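PDB 3N0R: response regulator from Caulobacter vibrioides, which probably acts as an anti-anti-sigma factor in the stress response, its sigma-like domain sequestering an anti-sigma factor when the receiver domain is phosphorylated. Local coordinates for residues 153-158 and 266-271; 206-211 and 273-278. The protein carries 1 engineered substitution. All coordinates share one frame; numbering follows the deposited sequence. Where two conformers were deposited one is given.

Contact 1 (153-158 and 266-271)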
ATOM      1  N   ALA A 153      -6.066 -15.657   3.045  1.00 17.11           N
ATOM      2  CA  ALA A 153      -7.423 -16.172   2.973  1.00 17.36           C
ATOM      3  C   ALA A 153      -8.439 -15.031   2.972  1.00 15.68           C
ATOM      4  O   ALA A 153      -9.408 -15.065   2.213  1.00 16.89           O
ATOM      5  CB  ALA A 153      -7.697 -17.142   4.114  1.00 19.63           C
ATOM      6  N   GLU A 154      -8.226 -14.024   3.824  1.00 15.16           N
ATOM      7  CA  GLU A 154      -9.130 -12.868   3.890  1.00 15.49           C
ATOM      8  C   GLU A 154      -9.154 -12.094   2.580  1.00 14.83           C
ATOM      9  O   GLU A 154     -10.213 -11.669   2.103  1.00 16.11           O
ATOM     10  CB  GLU A 154      -8.733 -11.935   5.040  1.00 17.29           C
ATOM     11  CG  GLU A 154      -9.006 -12.541   6.387  1.00 18.75           C
ATOM     12  CD  GLU A 154      -8.418 -11.760   7.539  1.00 21.32           C
ATOM     13  OE1 GLU A 154      -7.934 -10.629   7.333  1.00 23.14           O
ATOM     14  OE2 GLU A 154      -8.430 -12.297   8.667  1.00 23.41           O
ATOM     15  N   ILE A 155      -7.977 -11.870   2.014  1.00 14.51           N
ATOM     16  CA  ILE A 155      -7.883 -11.141   0.766  1.00 15.10           C
ATOM     17  C   ILE A 155      -8.498 -11.945  -0.383  1.00 15.08           C
ATOM     18  O   ILE A 155      -9.273 -11.413  -1.179  1.00 15.81           O
ATOM     19  CB  ILE A 155      -6.435 -10.716   0.498  1.00 17.56           C
ATOM     20  CG1 ILE A 155      -6.028  -9.677   1.550  1.00 20.60           C
ATOM     21  CG2 ILE A 155      -6.295 -10.167  -0.920  1.00 19.54           C
ATOM     22  CD1 ILE A 155      -4.566  -9.400   1.620  1.00 23.54           C
ATOM     23  N   ASP A 156      -8.204 -13.240  -0.440  1.00 16.36           N
ATOM     24  CA  ASP A 156      -8.759 -14.067  -1.496  1.00 17.22           C
ATOM     25  C   ASP A 156     -10.291 -14.139  -1.379  1.00 16.72           C
ATOM     26  O   ASP A 156     -10.995 -14.249  -2.385  1.00 17.66           O
ATOM     27  CB  ASP A 156      -8.116 -15.465  -1.504  1.00 19.88           C
ATOM     28  CG  ASP A 156      -6.660 -15.451  -1.970  1.00 21.06           C
ATOM     29  OD1 ASP A 156      -6.176 -14.413  -2.469  1.00 24.34           O
ATOM     30  OD2 ASP A 156      -5.991 -16.495  -1.850  1.00 23.44           O
ATOM     31  N   ALA A 157     -10.805 -14.037  -0.151  1.00 16.72           N
ATOM     32  CA  ALA A 157     -12.248 -14.076   0.116  1.00 17.19           C
ATOM     33  C   ALA A 157     -12.995 -12.779  -0.241  1.00 15.75           C
ATOM     34  O   ALA A 157     -14.228 -12.745  -0.209  1.00 16.47           O
ATOM     35  CB  ALA A 157     -12.518 -14.470   1.571  1.00 18.67           C
ATOM     36  N   GLU A 158     -12.268 -11.711  -0.576  1.00 15.04           N
ATOM     37  CA  GLU A 158     -12.921 -10.484  -1.029  1.00 14.31           C
ATOM     38  C   GLU A 158     -13.832 -10.760  -2.212  1.00 14.14           C
ATOM     39  O   GLU A 158     -13.502 -11.557  -3.089  1.00 14.20           O
ATOM     40  CB  GLU A 158     -11.889  -9.418  -1.387  1.00 14.51           C
ATOM     41  CG  GLU A 158     -11.204  -8.846  -0.157  1.00 15.14           C
ATOM     42  CD  GLU A 158     -10.096  -7.863  -0.469  1.00 15.14           C
ATOM     43  OE1 GLU A 158      -9.724  -7.691  -1.650  1.00 16.04           O
ATOM     44  OE2 GLU A 158      -9.588  -7.250   0.495  1.00 16.02           O
ATOM     45  N   THR A 266       2.499  -7.748  -5.443  1.00 18.06           N
ATOM     46  CA  THR A 266       2.257  -6.357  -5.067  1.00 17.77           C
ATOM     47  C   THR A 266       0.897  -5.881  -5.564  1.00 17.72           C
ATOM     48  O   THR A 266       0.260  -5.057  -4.921  1.00 17.34           O
ATOM     49  CB  THR A 266       3.346  -5.396  -5.587  1.00 19.13           C
ATOM     50  OG1 THR A 266       3.249  -5.252  -7.011  1.00 21.76           O
ATOM     51  CG2 THR A 266       4.731  -5.882  -5.184  1.00 20.75           C
ATOM     52  N   VAL A 267       0.458  -6.411  -6.703  1.00 18.10           N
ATOM     53  CA  VAL A 267      -0.857  -6.081  -7.235  1.00 17.53           C
ATOM     54  C   VAL A 267      -1.955  -6.702  -6.371  1.00 17.23           C
ATOM     55  O   VAL A 267      -2.953  -6.045  -6.051  1.00 17.49           O
ATOM     56  CB  VAL A 267      -0.974  -6.530  -8.691  1.00 19.17           C
ATOM     57  CG1 VAL A 267      -2.388  -6.305  -9.208  1.00 20.22           C
ATOM     58  CG2 VAL A 267       0.036  -5.769  -9.536  1.00 20.25           C
ATOM     59  N   LYS A 268      -1.779  -7.964  -5.991  1.00 16.84           N
ATOM     60  CA  LYS A 268      -2.712  -8.606  -5.068  0.75 17.28           C
ATOM     61  C   LYS A 268      -2.837  -7.791  -3.789  1.00 16.23           C
ATOM     62  O   LYS A 268      -3.937  -7.574  -3.284  1.00 16.44           O
ATOM     63  CB  LYS A 268      -2.284 -10.038  -4.722  0.75 18.92           C
ATOM     64  CG  LYS A 268      -3.117 -10.645  -3.589  0.75 20.90           C
ATOM     65  CD  LYS A 268      -2.737 -12.091  -3.272  0.75 23.77           C
ATOM     66  CE  LYS A 268      -3.311 -13.061  -4.294  0.75 24.67           C
ATOM     67  NZ  LYS A 268      -3.621 -14.389  -3.694  0.75 24.66           N
ATOM     68  N   ALA A 269      -1.700  -7.344  -3.261  1.00 15.11           N
ATOM     69  CA  ALA A 269      -1.711  -6.590  -2.011  1.00 14.93           C
ATOM     70  C   ALA A 269      -2.417  -5.243  -2.164  1.00 14.04           C
ATOM     71  O   ALA A 269      -3.222  -4.875  -1.308  1.00 14.50           O
ATOM     72  CB  ALA A 269      -0.288  -6.397  -1.482  1.00 16.27           C
ATOM     73  N   ALA A 270      -2.102  -4.497  -3.220  1.00 13.96           N
ATOM     74  CA  ALA A 270      -2.705  -3.184  -3.407  1.00 13.90           C
ATOM     75  C   ALA A 270      -4.213  -3.292  -3.628  1.00 13.65           C
ATOM     76  O   ALA A 270      -4.992  -2.548  -3.031  1.00 14.14           O
ATOM     77  CB  ALA A 270      -2.033  -2.443  -4.550  1.00 15.46           C
ATOM     78  N   ILE A 271      -4.626  -4.214  -4.489  1.00 14.17           N
ATOM     79  CA  ILE A 271      -6.048  -4.440  -4.709  1.00 14.46           C
ATOM     80  C   ILE A 271      -6.721  -4.924  -3.425  1.00 14.56           C
ATOM     81  O   ILE A 271      -7.810  -4.464  -3.076  1.00 15.06           O
ATOM     82  CB  ILE A 271      -6.283  -5.426  -5.868  1.00 14.66           C
ATOM     83  CG1 ILE A 271      -5.847  -4.779  -7.185  1.00 16.21           C
ATOM     84  CG2 ILE A 271      -7.746  -5.878  -5.916  1.00 15.99           C
ATOM     85  CD1 ILE A 271      -5.918  -5.702  -8.386  1.00 17.23           C
TER
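Lys-268 reaches from helix 264-277 of the receiver to the end of helix 141-156 of the sigma-like part, meeting Ile-155 with its stem and Asp-156 with its tip. CB leaves the receiver helix, meeting nothing closely in 153-158, and sets CG opposite the backbone N (chi1 171°), which carries the chain out toward the other helix. CG is the first atom to touch, lying 4.2 Å from the branch methyl CG2 of Ile-155, whose side chain runs askew to the lysine. CD, like CB, has no close partner there; bends at chi3 (-78°) and then chi4 turn the end toward the carboxylate of Asp-156. CE comes 3.7 Å from Asp-156 OD1, and NZ closes a salt bridge and hydrogen bond to the same oxygen at 2.8 Å. OD1 receives it on its syn lone pair, the side of OD2, which itself stays 3.7 Å from NZ. Lysine suits the place because its aliphatic stem can touch buried Ile-155 at CG and still carry the ammonium group on to exposed Asp-156. Further on, Glu-158 brings OE1 to 4.0 Å from the carbonyl O of Ile-271, an approach of two acceptors without a bond. Helix 115-125 borders the junction: its Phe-120 touches both Ile-155 and Lys-268. Leu-183, just after helix 170-182, packs on Lys-268 and Ile-271, so the last receiver helix lies between the sigma-like helices and the rest of the receiver.

Contact 2 (206-211 and 273-278)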
ATOM      1  N   PRO A 206     -17.677   1.381 -12.079  1.00 17.60           N
ATOM      2  CA  PRO A 206     -16.899   0.234 -11.603  1.00 16.57           C
ATOM      3  C   PRO A 206     -16.815   0.208 -10.076  1.00 16.16           C
ATOM      4  O   PRO A 206     -17.154   1.196  -9.422  1.00 17.59           O
ATOM      5  CB  PRO A 206     -15.519   0.496 -12.203  1.00 18.62           C
ATOM      6  CG  PRO A 206     -15.430   1.963 -12.267  1.00 19.95           C
ATOM      7  CD  PRO A 206     -16.814   2.469 -12.563  1.00 19.21           C
ATOM      8  N   GLY A 207     -16.344  -0.909  -9.522  1.00 15.70           N
ATOM      9  CA  GLY A 207     -16.067  -1.005  -8.101  1.00 15.69           C
ATOM     10  C   GLY A 207     -14.619  -0.703  -7.760  1.00 15.16           C
ATOM     11  O   GLY A 207     -14.257  -0.599  -6.588  1.00 17.16           O
ATOM     12  N   LEU A 208     -13.778  -0.582  -8.777  1.00 14.39           N
ATOM     13  CA  LEU A 208     -12.352  -0.339  -8.578  1.00 14.34           C
ATOM     14  C   LEU A 208     -11.782   0.177  -9.884  1.00 13.43           C
ATOM     15  O   LEU A 208     -12.163  -0.299 -10.955  1.00 14.52           O
ATOM     16  CB  LEU A 208     -11.634  -1.638  -8.189  1.00 15.26           C
ATOM     17  CG  LEU A 208     -10.109  -1.610  -8.071  1.00 16.44           C
ATOM     18  CD1 LEU A 208      -9.655  -0.711  -6.922  1.00 17.90           C
ATOM     19  CD2 LEU A 208      -9.579  -3.026  -7.885  1.00 17.35           C
ATOM     20  N   VAL A 209     -10.853   1.128  -9.806  1.00 13.86           N
ATOM     21  CA  VAL A 209     -10.165   1.624 -10.990  1.00 13.91           C
ATOM     22  C   VAL A 209      -8.662   1.533 -10.773  1.00 13.91           C
ATOM     23  O   VAL A 209      -8.164   1.881  -9.701  1.00 14.84           O
ATOM     24  CB  VAL A 209     -10.542   3.100 -11.272  1.00 15.38           C
ATOM     25  CG1 VAL A 209      -9.802   3.618 -12.491  1.00 16.41           C
ATOM     26  CG2 VAL A 209     -12.050   3.229 -11.464  1.00 17.03           C
ATOM     27  N   LEU A 210      -7.959   1.032 -11.787  1.00 13.72           N
ATOM     28  CA  LEU A 210      -6.501   1.096 -11.816  0.55 14.25           C
ATOM     29  C   LEU A 210      -6.129   2.034 -12.948  1.00 14.12           C
ATOM     30  O   LEU A 210      -6.491   1.800 -14.094  1.00 15.60           O
ATOM     31  CB  LEU A 210      -5.887  -0.282 -12.066  0.55 15.40           C
ATOM     32  CG  LEU A 210      -6.049  -1.336 -10.966  0.55 17.20           C
ATOM     33  CD1 LEU A 210      -4.732  -2.031 -10.645  0.55 20.32           C
ATOM     34  CD2 LEU A 210      -6.696  -0.772  -9.711  0.55 20.52           C
ATOM     35  N   ALA A 211      -5.438   3.121 -12.621  1.00 14.50           N
ATOM     36  CA  ALA A 211      -5.214   4.205 -13.577  1.00 15.55           C
ATOM     37  C   ALA A 211      -3.756   4.623 -13.635  1.00 15.51           C
ATOM     38  O   ALA A 211      -3.125   4.902 -12.603  1.00 16.93           O
ATOM     39  CB  ALA A 211      -6.056   5.410 -13.203  1.00 17.61           C
ATOM     40  N   GLN A 273      -5.980  -4.249  -0.346  1.00 13.72           N
ATOM     41  CA  GLN A 273      -6.188  -3.129   0.577  1.00 13.19           C
ATOM     42  C   GLN A 273      -7.256  -2.165   0.085  1.00 13.66           C
ATOM     43  O   GLN A 273      -8.093  -1.716   0.872  1.00 14.85           O
ATOM     44  CB  GLN A 273      -4.886  -2.379   0.844  1.00 14.21           C
ATOM     45  CG  GLN A 273      -3.874  -3.217   1.610  1.00 14.20           C
ATOM     46  CD  GLN A 273      -4.438  -3.734   2.910  1.00 13.86           C
ATOM     47  OE1 GLN A 273      -4.867  -4.886   2.997  1.00 15.48           O
ATOM     48  NE2 GLN A 273      -4.463  -2.878   3.933  1.00 14.45           N
ATOM     49  N   ALA A 274      -7.226  -1.825  -1.202  1.00 13.79           N
ATOM     50  CA  ALA A 274      -8.221  -0.914  -1.751  1.00 14.38           C
ATOM     51  C   ALA A 274      -9.636  -1.429  -1.510  1.00 14.35           C
ATOM     52  O   ALA A 274     -10.520  -0.669  -1.119  1.00 15.43           O
ATOM     53  CB  ALA A 274      -7.978  -0.694  -3.224  1.00 15.14           C
ATOM     54  N   LEU A 275      -9.847  -2.722  -1.744  1.00 14.36           N
ATOM     55  CA  LEU A 275     -11.171  -3.309  -1.566  1.00 15.28           C
ATOM     56  C   LEU A 275     -11.518  -3.574  -0.102  1.00 15.67           C
ATOM     57  O   LEU A 275     -12.694  -3.644   0.244  1.00 18.45           O
ATOM     58  CB  LEU A 275     -11.337  -4.578  -2.403  1.00 15.47           C
ATOM     59  CG  LEU A 275     -11.242  -4.348  -3.909  1.00 16.20           C
ATOM     60  CD1 LEU A 275     -11.343  -5.676  -4.640  1.00 17.43           C
ATOM     61  CD2 LEU A 275     -12.331  -3.390  -4.359  1.00 18.37           C
ATOM     62  N   PHE A 276     -10.505  -3.724   0.749  1.00 14.81           N
ATOM     63  CA  PHE A 276     -10.737  -3.818   2.184  1.00 15.34           C
ATOM     64  C   PHE A 276     -11.297  -2.499   2.711  1.00 14.75           C
ATOM     65  O   PHE A 276     -12.271  -2.491   3.468  1.00 16.65           O
ATOM     66  CB  PHE A 276      -9.442  -4.191   2.918  1.00 15.92           C
ATOM     67  CG  PHE A 276      -9.546  -4.119   4.417  1.00 17.30           C
ATOM     68  CD1 PHE A 276     -10.272  -5.058   5.131  1.00 18.80           C
ATOM     69  CD2 PHE A 276      -8.884  -3.125   5.112  1.00 20.89           C
ATOM     70  CE1 PHE A 276     -10.357  -4.991   6.508  1.00 21.86           C
ATOM     71  CE2 PHE A 276      -8.963  -3.053   6.485  1.00 23.61           C
ATOM     72  CZ  PHE A 276      -9.699  -3.990   7.186  1.00 23.93           C
ATOM     73  N   PHE A 277     -10.687  -1.388   2.307  1.00 14.86           N
ATOM     74  CA  PHE A 277     -11.101  -0.074   2.775  1.00 15.49           C
ATOM     75  C   PHE A 277     -12.343   0.462   2.060  1.00 16.58           C
ATOM     76  O   PHE A 277     -13.081   1.255   2.641  1.00 19.21           O
ATOM     77  CB  PHE A 277      -9.943   0.929   2.692  1.00 15.71           C
ATOM     78  CG  PHE A 277      -8.927   0.738   3.771  1.00 15.27           C
ATOM     79  CD1 PHE A 277      -9.233   1.079   5.079  1.00 16.15           C
ATOM     80  CD2 PHE A 277      -7.678   0.195   3.498  1.00 15.10           C
ATOM     81  CE1 PHE A 277      -8.323   0.885   6.094  1.00 16.33           C
ATOM     82  CE2 PHE A 277      -6.752  -0.002   4.522  1.00 15.49           C
ATOM     83  CZ  PHE A 277      -7.080   0.339   5.819  1.00 16.18           C
ATOM     84  N   HIS A 278     -12.580   0.014   0.826  1.00 16.30           N
ATOM     85  CA  HIS A 278     -13.673   0.549   0.008  1.00 17.25           C
ATOM     86  C   HIS A 278     -14.420  -0.541  -0.743  1.00 18.62           C
ATOM     87  O   HIS A 278     -14.467  -0.529  -1.969  1.00 19.59           O
ATOM     88  CB  HIS A 278     -13.134   1.593  -0.969  1.00 18.10           C
ATOM     89  CG  HIS A 278     -12.341   2.667  -0.301  1.00 19.52           C
ATOM     90  ND1 HIS A 278     -12.933   3.735   0.340  1.00 22.09           N
ATOM     91  CD2 HIS A 278     -11.006   2.821  -0.139  1.00 19.36           C
ATOM     92  CE1 HIS A 278     -11.993   4.506   0.860  1.00 22.50           C
ATOM     93  NE2 HIS A 278     -10.815   3.973   0.584  1.00 21.75           N
TER
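Leu-208, at the start of strand 208-212, meets Ala-274 and Leu-275 of helix 264-277, and every residue that touches here is buried. The backbones come closest at Leu-208 and Leu-275, whose CA atoms are 7.7 Å apart. Leu-208 swings CG opposite its backbone N (chi1 174°), sending the branch across to the helix, where CD1 rests 4.1 Å from Ala-274 CB. Ala-274 aims its single methyl at the sheet; a residue this small suits a position where helix and strand lie close, since the leucine supplies the bulk. Leu-275 approaches by its far end. Its CB leaves to one side, but chi2 (177°) sets CD1 anti to CA, which leaves CD2 as the branch turned to the strand, 4.3 Å from Leu-208 CB. That methyl also sits 4.1 Å from the carbonyl O of Gly-207, a van der Waals approach to a backbone oxygen. Leu-208 also touches Val-163 and Ile-237 of the two flanking strands, and Ala-274 too touches Ile-237. This is helix-on-sheet packing of the receiver's doubly wound alpha/beta fold; Leu-208 lies four residues before Asp-212, the predicted phosphorylation site. With no hydrogen bond or charge pair across it, the contact rests on apolar burial and dispersion, which favour a close fit of methyl groups but impose little directional demand.

Both contacts use helix 264-277, at successive turns and on adjoining faces. Contact 2 belongs to the buried core of the receiver, where the helix lies on the central sheet and aliphatic groups do most of the work. Contact 1 is partly buried, faces the sigma-like helices, and combines an aliphatic patch with a salt bridge at its exposed margin. The change in chemistry follows the change in place: within a domain core, leucine and alanine; between domains, a charged pair. The two also meet: Glu-158 OE1 lies 3.6 Å from Leu-275 CB, and Ile-271 CG2 packs 3.9 Å from Leu-208 CD2, so the helix is shared by sheet and sigma-like domain alike.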